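D-3-phosphoglycerate dehydrogenase oxidoreductase protein (Ralstonia solanacearum, PDB 3GG9) probably oxidises D-3-phosphoglycerate with NAD as cofactor, as a member of the D-isomer specific 2-hydroxyacid dehydrogenase family. Local coordinates at residues L91-E103 with S330-R343. Sequence-based numbering, arbitrary orientation.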
ATOM      1  N   LEU A  91      -6.557 -32.792  17.956  1.00 31.66           N
ATOM      2  CA  LEU A  91      -7.272 -33.741  17.110  1.00 36.08           C
ATOM      3  C   LEU A  91      -7.541 -35.064  17.817  1.00 41.60           C
ATOM      4  O   LEU A  91      -8.592 -35.680  17.616  1.00 44.88           O
ATOM      5  CB  LEU A  91      -6.499 -33.993  15.808  1.00 32.24           C
ATOM      6  CG  LEU A  91      -6.357 -32.770  14.902  1.00 38.89           C
ATOM      7  CD1 LEU A  91      -5.636 -33.133  13.607  1.00 38.54           C
ATOM      8  CD2 LEU A  91      -7.727 -32.173  14.599  1.00 44.48           C
ATOM      9  N   GLU A  92      -6.582 -35.486  18.642  1.00 47.35           N
ATOM     10  CA  GLU A  92      -6.710 -36.712  19.437  1.00 50.30           C
ATOM     11  C   GLU A  92      -7.824 -36.586  20.474  1.00 45.88           C
ATOM     12  O   GLU A  92      -8.597 -37.529  20.659  1.00 45.23           O
ATOM     13  CB  GLU A  92      -5.374 -37.082  20.099  1.00 53.65           C
ATOM     14  CG  GLU A  92      -4.467 -37.982  19.246  1.00 63.30           C
ATOM     15  CD  GLU A  92      -4.252 -37.457  17.832  1.00 76.94           C
ATOM     16  OE1 GLU A  92      -3.813 -36.295  17.677  1.00 86.44           O
ATOM     17  OE2 GLU A  92      -4.529 -38.208  16.873  1.00 82.58           O
ATOM     18  N   ALA A  93      -7.912 -35.425  21.128  1.00 39.25           N
ATOM     19  CA  ALA A  93      -9.009 -35.163  22.065  1.00 42.47           C
ATOM     20  C   ALA A  93     -10.368 -35.136  21.367  1.00 43.14           C
ATOM     21  O   ALA A  93     -11.357 -35.607  21.935  1.00 43.66           O
ATOM     22  CB  ALA A  93      -8.779 -33.893  22.844  1.00 39.72           C
ATOM     23  N   CYS A  94     -10.398 -34.598  20.141  1.00 42.03           N
ATOM     24  CA  CYS A  94     -11.599 -34.595  19.298  1.00 41.00           C
ATOM     25  C   CYS A  94     -12.012 -36.019  18.946  1.00 37.85           C
ATOM     26  O   CYS A  94     -13.176 -36.381  19.086  1.00 38.85           O
ATOM     27  CB  CYS A  94     -11.377 -33.784  18.008  1.00 45.08           C
ATOM     28  SG  CYS A  94     -11.363 -31.993  18.257  1.00 41.69           S
ATOM     29  N   THR A  95     -11.038 -36.811  18.503  1.00 41.05           N
ATOM     30  CA  THR A  95     -11.239 -38.212  18.163  1.00 43.09           C
ATOM     31  C   THR A  95     -11.772 -39.012  19.366  1.00 46.48           C
ATOM     32  O   THR A  95     -12.652 -39.854  19.196  1.00 45.99           O
ATOM     33  CB  THR A  95      -9.943 -38.831  17.598  1.00 45.92           C
ATOM     34  OG1 THR A  95      -9.530 -38.093  16.441  1.00 41.90           O
ATOM     35  CG2 THR A  95     -10.153 -40.276  17.207  1.00 47.53           C
ATOM     36  N   ASP A  96     -11.268 -38.700  20.568  1.00 45.71           N
ATOM     37  CA  ASP A  96     -11.737 -39.297  21.833  1.00 50.47           C
ATOM     38  C   ASP A  96     -13.212 -39.027  22.128  1.00 51.65           C
ATOM     39  O   ASP A  96     -13.918 -39.901  22.647  1.00 49.28           O
ATOM     40  CB  ASP A  96     -10.894 -38.800  23.022  1.00 49.52           C
ATOM     41  CG  ASP A  96      -9.514 -39.441  23.083  1.00 57.51           C
ATOM     42  OD1 ASP A  96      -9.262 -40.420  22.343  1.00 60.34           O
ATOM     43  OD2 ASP A  96      -8.670 -38.957  23.873  1.00 56.74           O
ATOM     44  N   LYS A  97     -13.669 -37.816  21.802  1.00 49.18           N
ATOM     45  CA  LYS A  97     -15.063 -37.434  22.023  1.00 42.53           C
ATOM     46  C   LYS A  97     -15.954 -37.819  20.843  1.00 38.14           C
ATOM     47  O   LYS A  97     -17.168 -37.638  20.897  1.00 46.31           O
ATOM     48  CB  LYS A  97     -15.189 -35.930  22.299  1.00 41.45           C
ATOM     49  CG  LYS A  97     -14.341 -35.400  23.463  1.00 50.36           C
ATOM     50  CD  LYS A  97     -15.001 -35.615  24.822  1.00 60.56           C
ATOM     51  CE  LYS A  97     -14.274 -34.836  25.914  1.00 65.07           C
ATOM     52  NZ  LYS A  97     -12.842 -35.232  26.071  1.00 69.62           N
ATOM     53  N   GLY A  98     -15.359 -38.348  19.780  1.00 42.83           N
ATOM     54  CA  GLY A  98     -16.100 -38.612  18.548  1.00 40.70           C
ATOM     55  C   GLY A  98     -16.592 -37.321  17.898  1.00 45.72           C
ATOM     56  O   GLY A  98     -17.683 -37.282  17.336  1.00 45.69           O
ATOM     57  N   VAL A  99     -15.789 -36.263  18.015  1.00 39.79           N
ATOM     58  CA  VAL A  99     -16.038 -34.976  17.353  1.00 38.31           C
ATOM     59  C   VAL A  99     -15.242 -34.957  16.054  1.00 38.73           C
ATOM     60  O   VAL A  99     -14.008 -35.051  16.091  1.00 41.56           O
ATOM     61  CB  VAL A  99     -15.621 -33.792  18.261  1.00 34.46           C
ATOM     62  CG1 VAL A  99     -15.670 -32.453  17.496  1.00 39.12           C
ATOM     63  CG2 VAL A  99     -16.525 -33.732  19.480  1.00 34.08           C
ATOM     64  N   VAL A 100     -15.934 -34.875  14.910  1.00 38.13           N
ATOM     65  CA  VAL A 100     -15.224 -34.837  13.633  1.00 38.00           C
ATOM     66  C   VAL A 100     -14.717 -33.439  13.313  1.00 34.83           C
ATOM     67  O   VAL A 100     -15.419 -32.448  13.512  1.00 37.19           O
ATOM     68  CB  VAL A 100     -16.019 -35.449  12.422  1.00 36.54           C
ATOM     69  CG1 VAL A 100     -16.207 -36.940  12.616  1.00 42.52           C
ATOM     70  CG2 VAL A 100     -17.348 -34.752  12.199  1.00 41.36           C
ATOM     71  N   VAL A 101     -13.478 -33.370  12.846  1.00 37.08           N
ATOM     72  CA  VAL A 101     -12.892 -32.108  12.423  1.00 33.52           C
ATOM     73  C   VAL A 101     -12.877 -32.084  10.906  1.00 31.25           C
ATOM     74  O   VAL A 101     -12.299 -32.961  10.262  1.00 35.45           O
ATOM     75  CB  VAL A 101     -11.490 -31.890  13.018  1.00 33.70           C
ATOM     76  CG1 VAL A 101     -10.845 -30.629  12.431  1.00 32.47           C
ATOM     77  CG2 VAL A 101     -11.586 -31.777  14.547  1.00 34.09           C
ATOM     78  N   LEU A 102     -13.544 -31.084  10.335  1.00 33.50           N
ATOM     79  CA  LEU A 102     -13.657 -30.978   8.885  1.00 27.01           C
ATOM     80  C   LEU A 102     -12.621 -29.989   8.374  1.00 29.81           C
ATOM     81  O   LEU A 102     -12.416 -28.940   8.980  1.00 27.30           O
ATOM     82  CB  LEU A 102     -15.071 -30.556   8.476  1.00 30.98           C
ATOM     83  CG  LEU A 102     -16.231 -31.313   9.141  1.00 33.53           C
ATOM     84  CD1 LEU A 102     -17.541 -30.947   8.513  1.00 28.17           C
ATOM     85  CD2 LEU A 102     -16.039 -32.814   9.103  1.00 26.97           C
ATOM     86  N   GLU A 103     -11.950 -30.349   7.286  1.00 25.88           N
ATOM     87  CA  GLU A 103     -10.831 -29.563   6.780  1.00 35.43           C
ATOM     88  C   GLU A 103     -11.262 -28.835   5.533  1.00 35.36           C
ATOM     89  O   GLU A 103     -11.860 -29.433   4.621  1.00 26.83           O
ATOM     90  CB  GLU A 103      -9.621 -30.458   6.483  1.00 33.89           C
ATOM     91  CG  GLU A 103      -8.412 -29.713   5.908  1.00 45.23           C
ATOM     92  CD  GLU A 103      -7.122 -30.499   5.987  1.00 47.82           C
ATOM     93  OE1 GLU A 103      -6.062 -29.870   6.233  1.00 52.99           O
ATOM     94  OE2 GLU A 103      -7.164 -31.738   5.806  1.00 51.28           O
ATOM     95  N   SER A 330     -14.119 -34.755   3.869  1.00 38.26           N
ATOM     96  CA  SER A 330     -13.432 -33.624   4.490  1.00 39.76           C
ATOM     97  C   SER A 330     -12.998 -33.868   5.929  1.00 40.27           C
ATOM     98  O   SER A 330     -12.418 -32.971   6.551  1.00 38.49           O
ATOM     99  CB  SER A 330     -14.292 -32.373   4.419  1.00 33.39           C
ATOM    100  OG  SER A 330     -15.423 -32.512   5.260  1.00 31.30           O
ATOM    101  N   VAL A 331     -13.274 -35.063   6.457  1.00 41.40           N
ATOM    102  CA  VAL A 331     -12.909 -35.393   7.849  1.00 35.53           C
ATOM    103  C   VAL A 331     -11.397 -35.540   7.986  1.00 37.06           C
ATOM    104  O   VAL A 331     -10.786 -36.333   7.283  1.00 39.94           O
ATOM    105  CB  VAL A 331     -13.674 -36.643   8.425  1.00 35.38           C
ATOM    106  CG1 VAL A 331     -13.312 -36.869   9.906  1.00 34.78           C
ATOM    107  CG2 VAL A 331     -15.170 -36.439   8.328  1.00 34.43           C
ATOM    108  N   ALA A 332     -10.815 -34.727   8.871  1.00 36.31           N
ATOM    109  CA  ALA A 332      -9.387 -34.751   9.163  1.00 40.14           C
ATOM    110  C   ALA A 332      -9.023 -35.979   9.993  1.00 41.36           C
ATOM    111  O   ALA A 332      -7.986 -36.597   9.755  1.00 36.39           O
ATOM    112  CB  ALA A 332      -8.965 -33.481   9.905  1.00 36.06           C
ATOM    113  N   ASN A 333      -9.897 -36.325  10.942  1.00 35.30           N
ATOM    114  CA  ASN A 333      -9.669 -37.402  11.908  1.00 35.92           C
ATOM    115  C   ASN A 333     -10.675 -38.557  11.749  1.00 37.03           C
ATOM    116  O   ASN A 333     -11.553 -38.734  12.592  1.00 41.20           O
ATOM    117  CB  ASN A 333      -9.714 -36.811  13.335  1.00 28.85           C
ATOM    118  CG  ASN A 333     -11.065 -36.159  13.676  1.00 35.00           C
ATOM    119  OD1 ASN A 333     -11.826 -35.764  12.784  1.00 37.87           O
ATOM    120  ND2 ASN A 333     -11.375 -36.070  14.975  1.00 35.18           N
ATOM    121  N   PRO A 334     -10.561 -39.357  10.669  1.00 43.23           N
ATOM    122  CA  PRO A 334     -11.675 -40.258  10.346  1.00 48.75           C
ATOM    123  C   PRO A 334     -11.950 -41.345  11.405  1.00 53.23           C
ATOM    124  O   PRO A 334     -13.045 -41.907  11.430  1.00 56.19           O
ATOM    125  CB  PRO A 334     -11.247 -40.893   9.011  1.00 48.73           C
ATOM    126  CG  PRO A 334     -10.143 -40.025   8.496  1.00 47.57           C
ATOM    127  CD  PRO A 334      -9.450 -39.522   9.719  1.00 45.08           C
ATOM    128  N   THR A 335     -10.983 -41.607  12.285  1.00 54.44           N
ATOM    129  CA  THR A 335     -11.171 -42.589  13.364  1.00 57.54           C
ATOM    130  C   THR A 335     -12.106 -42.092  14.478  1.00 55.48           C
ATOM    131  O   THR A 335     -12.368 -42.817  15.436  1.00 59.30           O
ATOM    132  CB  THR A 335      -9.822 -43.122  13.947  1.00 59.48           C
ATOM    133  OG1 THR A 335      -9.131 -42.077  14.634  1.00 63.81           O
ATOM    134  CG2 THR A 335      -8.921 -43.686  12.842  1.00 62.95           C
ATOM    135  N   ALA A 336     -12.609 -40.864  14.346  1.00 49.96           N
ATOM    136  CA  ALA A 336     -13.670 -40.346  15.213  1.00 48.13           C
ATOM    137  C   ALA A 336     -15.054 -40.814  14.758  1.00 48.47           C
ATOM    138  O   ALA A 336     -16.042 -40.613  15.463  1.00 51.97           O
ATOM    139  CB  ALA A 336     -13.624 -38.822  15.257  1.00 47.79           C
ATOM    140  N   LEU A 337     -15.124 -41.408  13.568  1.00 47.82           N
ATOM    141  CA  LEU A 337     -16.381 -41.916  13.026  1.00 52.59           C
ATOM    142  C   LEU A 337     -16.702 -43.312  13.574  1.00 58.36           C
ATOM    143  O   LEU A 337     -17.854 -43.760  13.534  1.00 61.67           O
ATOM    144  CB  LEU A 337     -16.336 -41.945  11.497  1.00 52.13           C
ATOM    145  CG  LEU A 337     -16.314 -40.602  10.756  1.00 54.34           C
ATOM    146  CD1 LEU A 337     -15.864 -40.797   9.310  1.00 51.54           C
ATOM    147  CD2 LEU A 337     -17.673 -39.935  10.811  1.00 50.93           C
ATOM    148  N   ALA A 338     -15.671 -43.982  14.086  1.00 61.55           N
ATOM    149  CA  ALA A 338     -15.788 -45.306  14.687  1.00 65.53           C
ATOM    150  C   ALA A 338     -16.644 -45.265  15.964  1.00 68.49           C
ATOM    151  O   ALA A 338     -16.720 -44.213  16.615  1.00 64.80           O
ATOM    152  CB  ALA A 338     -14.393 -45.857  14.982  1.00 65.70           C
ATOM    153  N   PRO A 339     -17.322 -46.393  16.303  1.00 73.16           N
ATOM    154  CA  PRO A 339     -18.084 -46.474  17.561  1.00 73.83           C
ATOM    155  C   PRO A 339     -17.192 -46.404  18.795  1.00 74.67           C
ATOM    156  O   PRO A 339     -16.048 -46.866  18.749  1.00 72.60           O
ATOM    157  CB  PRO A 339     -18.757 -47.849  17.474  1.00 75.83           C
ATOM    158  CG  PRO A 339     -17.903 -48.635  16.540  1.00 73.09           C
ATOM    159  CD  PRO A 339     -17.440 -47.642  15.523  1.00 73.60           C
ATOM    160  N   ALA A 340     -17.732 -45.846  19.883  1.00 77.24           N
ATOM    161  CA  ALA A 340     -17.003 -45.627  21.144  1.00 82.20           C
ATOM    162  C   ALA A 340     -16.269 -46.858  21.699  1.00 87.76           C
ATOM    163  O   ALA A 340     -15.296 -46.717  22.444  1.00 90.66           O
ATOM    164  CB  ALA A 340     -17.938 -45.039  22.200  1.00 78.74           C
ATOM    165  N   LEU A 341     -16.735 -48.049  21.318  1.00 93.79           N
ATOM    166  CA  LEU A 341     -16.110 -49.324  21.689  1.00 96.49           C
ATOM    167  C   LEU A 341     -14.753 -49.556  21.025  1.00 98.54           C
ATOM    168  O   LEU A 341     -13.842 -50.107  21.646  1.00 99.19           O
ATOM    169  CB  LEU A 341     -17.045 -50.484  21.344  1.00 96.34           C
ATOM    170  CG  LEU A 341     -18.334 -50.577  22.157  1.00 94.94           C
ATOM    171  CD1 LEU A 341     -19.347 -51.461  21.448  1.00 89.17           C
ATOM    172  CD2 LEU A 341     -18.030 -51.087  23.559  1.00 93.91           C
ATOM    173  N   ILE A 342     -14.636 -49.150  19.761  1.00100.71           N
ATOM    174  CA  ILE A 342     -13.379 -49.255  19.011  1.00102.76           C
ATOM    175  C   ILE A 342     -12.539 -47.971  19.187  1.00101.62           C
ATOM    176  O   ILE A 342     -11.360 -47.923  18.818  1.00103.00           O
ATOM    177  CB  ILE A 342     -13.627 -49.608  17.506  1.00102.92           C
ATOM    178  CG1 ILE A 342     -14.775 -50.620  17.371  1.00105.70           C
ATOM    179  CG2 ILE A 342     -12.363 -50.176  16.847  1.00104.22           C
ATOM    180  CD1 ILE A 342     -15.064 -51.077  15.941  1.00106.05           C
ATOM    181  N   ARG A 343     -13.149 -46.943  19.779  1.00 99.85           N
ATOM    182  CA  ARG A 343     -12.452 -45.688  20.094  1.00 95.76           C
ATOM    183  C   ARG A 343     -11.794 -45.711  21.478  1.00 95.23           C
ATOM    184  O   ARG A 343     -12.208 -46.455  22.372  1.00 93.19           O
ATOM    185  CB  ARG A 343     -13.398 -44.485  19.975  1.00 92.86           C
ATOM    186  CG  ARG A 343     -13.728 -44.083  18.537  1.00 81.81           C
ATOM    187  CD  ARG A 343     -14.270 -42.663  18.453  1.00 65.23           C
ATOM    188  NE  ARG A 343     -15.706 -42.563  18.725  1.00 59.74           N
ATOM    189  CZ  ARG A 343     -16.246 -41.990  19.802  1.00 51.62           C
ATOM    190  NH1 ARG A 343     -15.481 -41.454  20.744  1.00 54.97           N
ATOM    191  NH2 ARG A 343     -17.567 -41.948  19.939  1.00 47.43           N
TER
HETATM  192  O   HOH W   1      -9.037 -33.783   5.739  1.00 42.88           O
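Asn333 fills the hollow between helix 91-97 and strand 100-102, showing how a C-terminal tail can close the open edge of a parallel sheet, here in the smaller of two alpha/beta domains typical of 2-hydroxyacid dehydrogenases. Strand 100-102 is outermost in its sheet, and Leu102 forms a single antiparallel bridge with Val331: Ala332 N meets Val101 O at 2.7 Å, and Glu103 N meets Ser330 O. The Asn333 amide then imitates a further stretch of backbone. Its chi1 of 61° sets CG between the backbone N and carbonyl carbon, which brings the amide into the hollow. There OD1 accepts from Val101 N (2.9 Å, nearly straight), and ND2 donates to Val99 O, which lies in the amide plane. ND2 also donates to Thr95 OG1, which itself bonds back to Leu91 O. Much of the packing around this plug is apolar. Ala336 CB presses against Thr95 CA, while Val100 CG1 packs against both Val331 CG1 and Leu337 CD2, its side chain crossing Leu337 at about a right angle. Beyond the helix, where Gly98 closes a Schellman motif, Ala340 CA sits toward the rim of one face of the Arg343 guanidinium and Gly98 CA 3.6 Å over the centre of the opposite one, while Arg343 NE donates to Ala338 O at 2.9 Å.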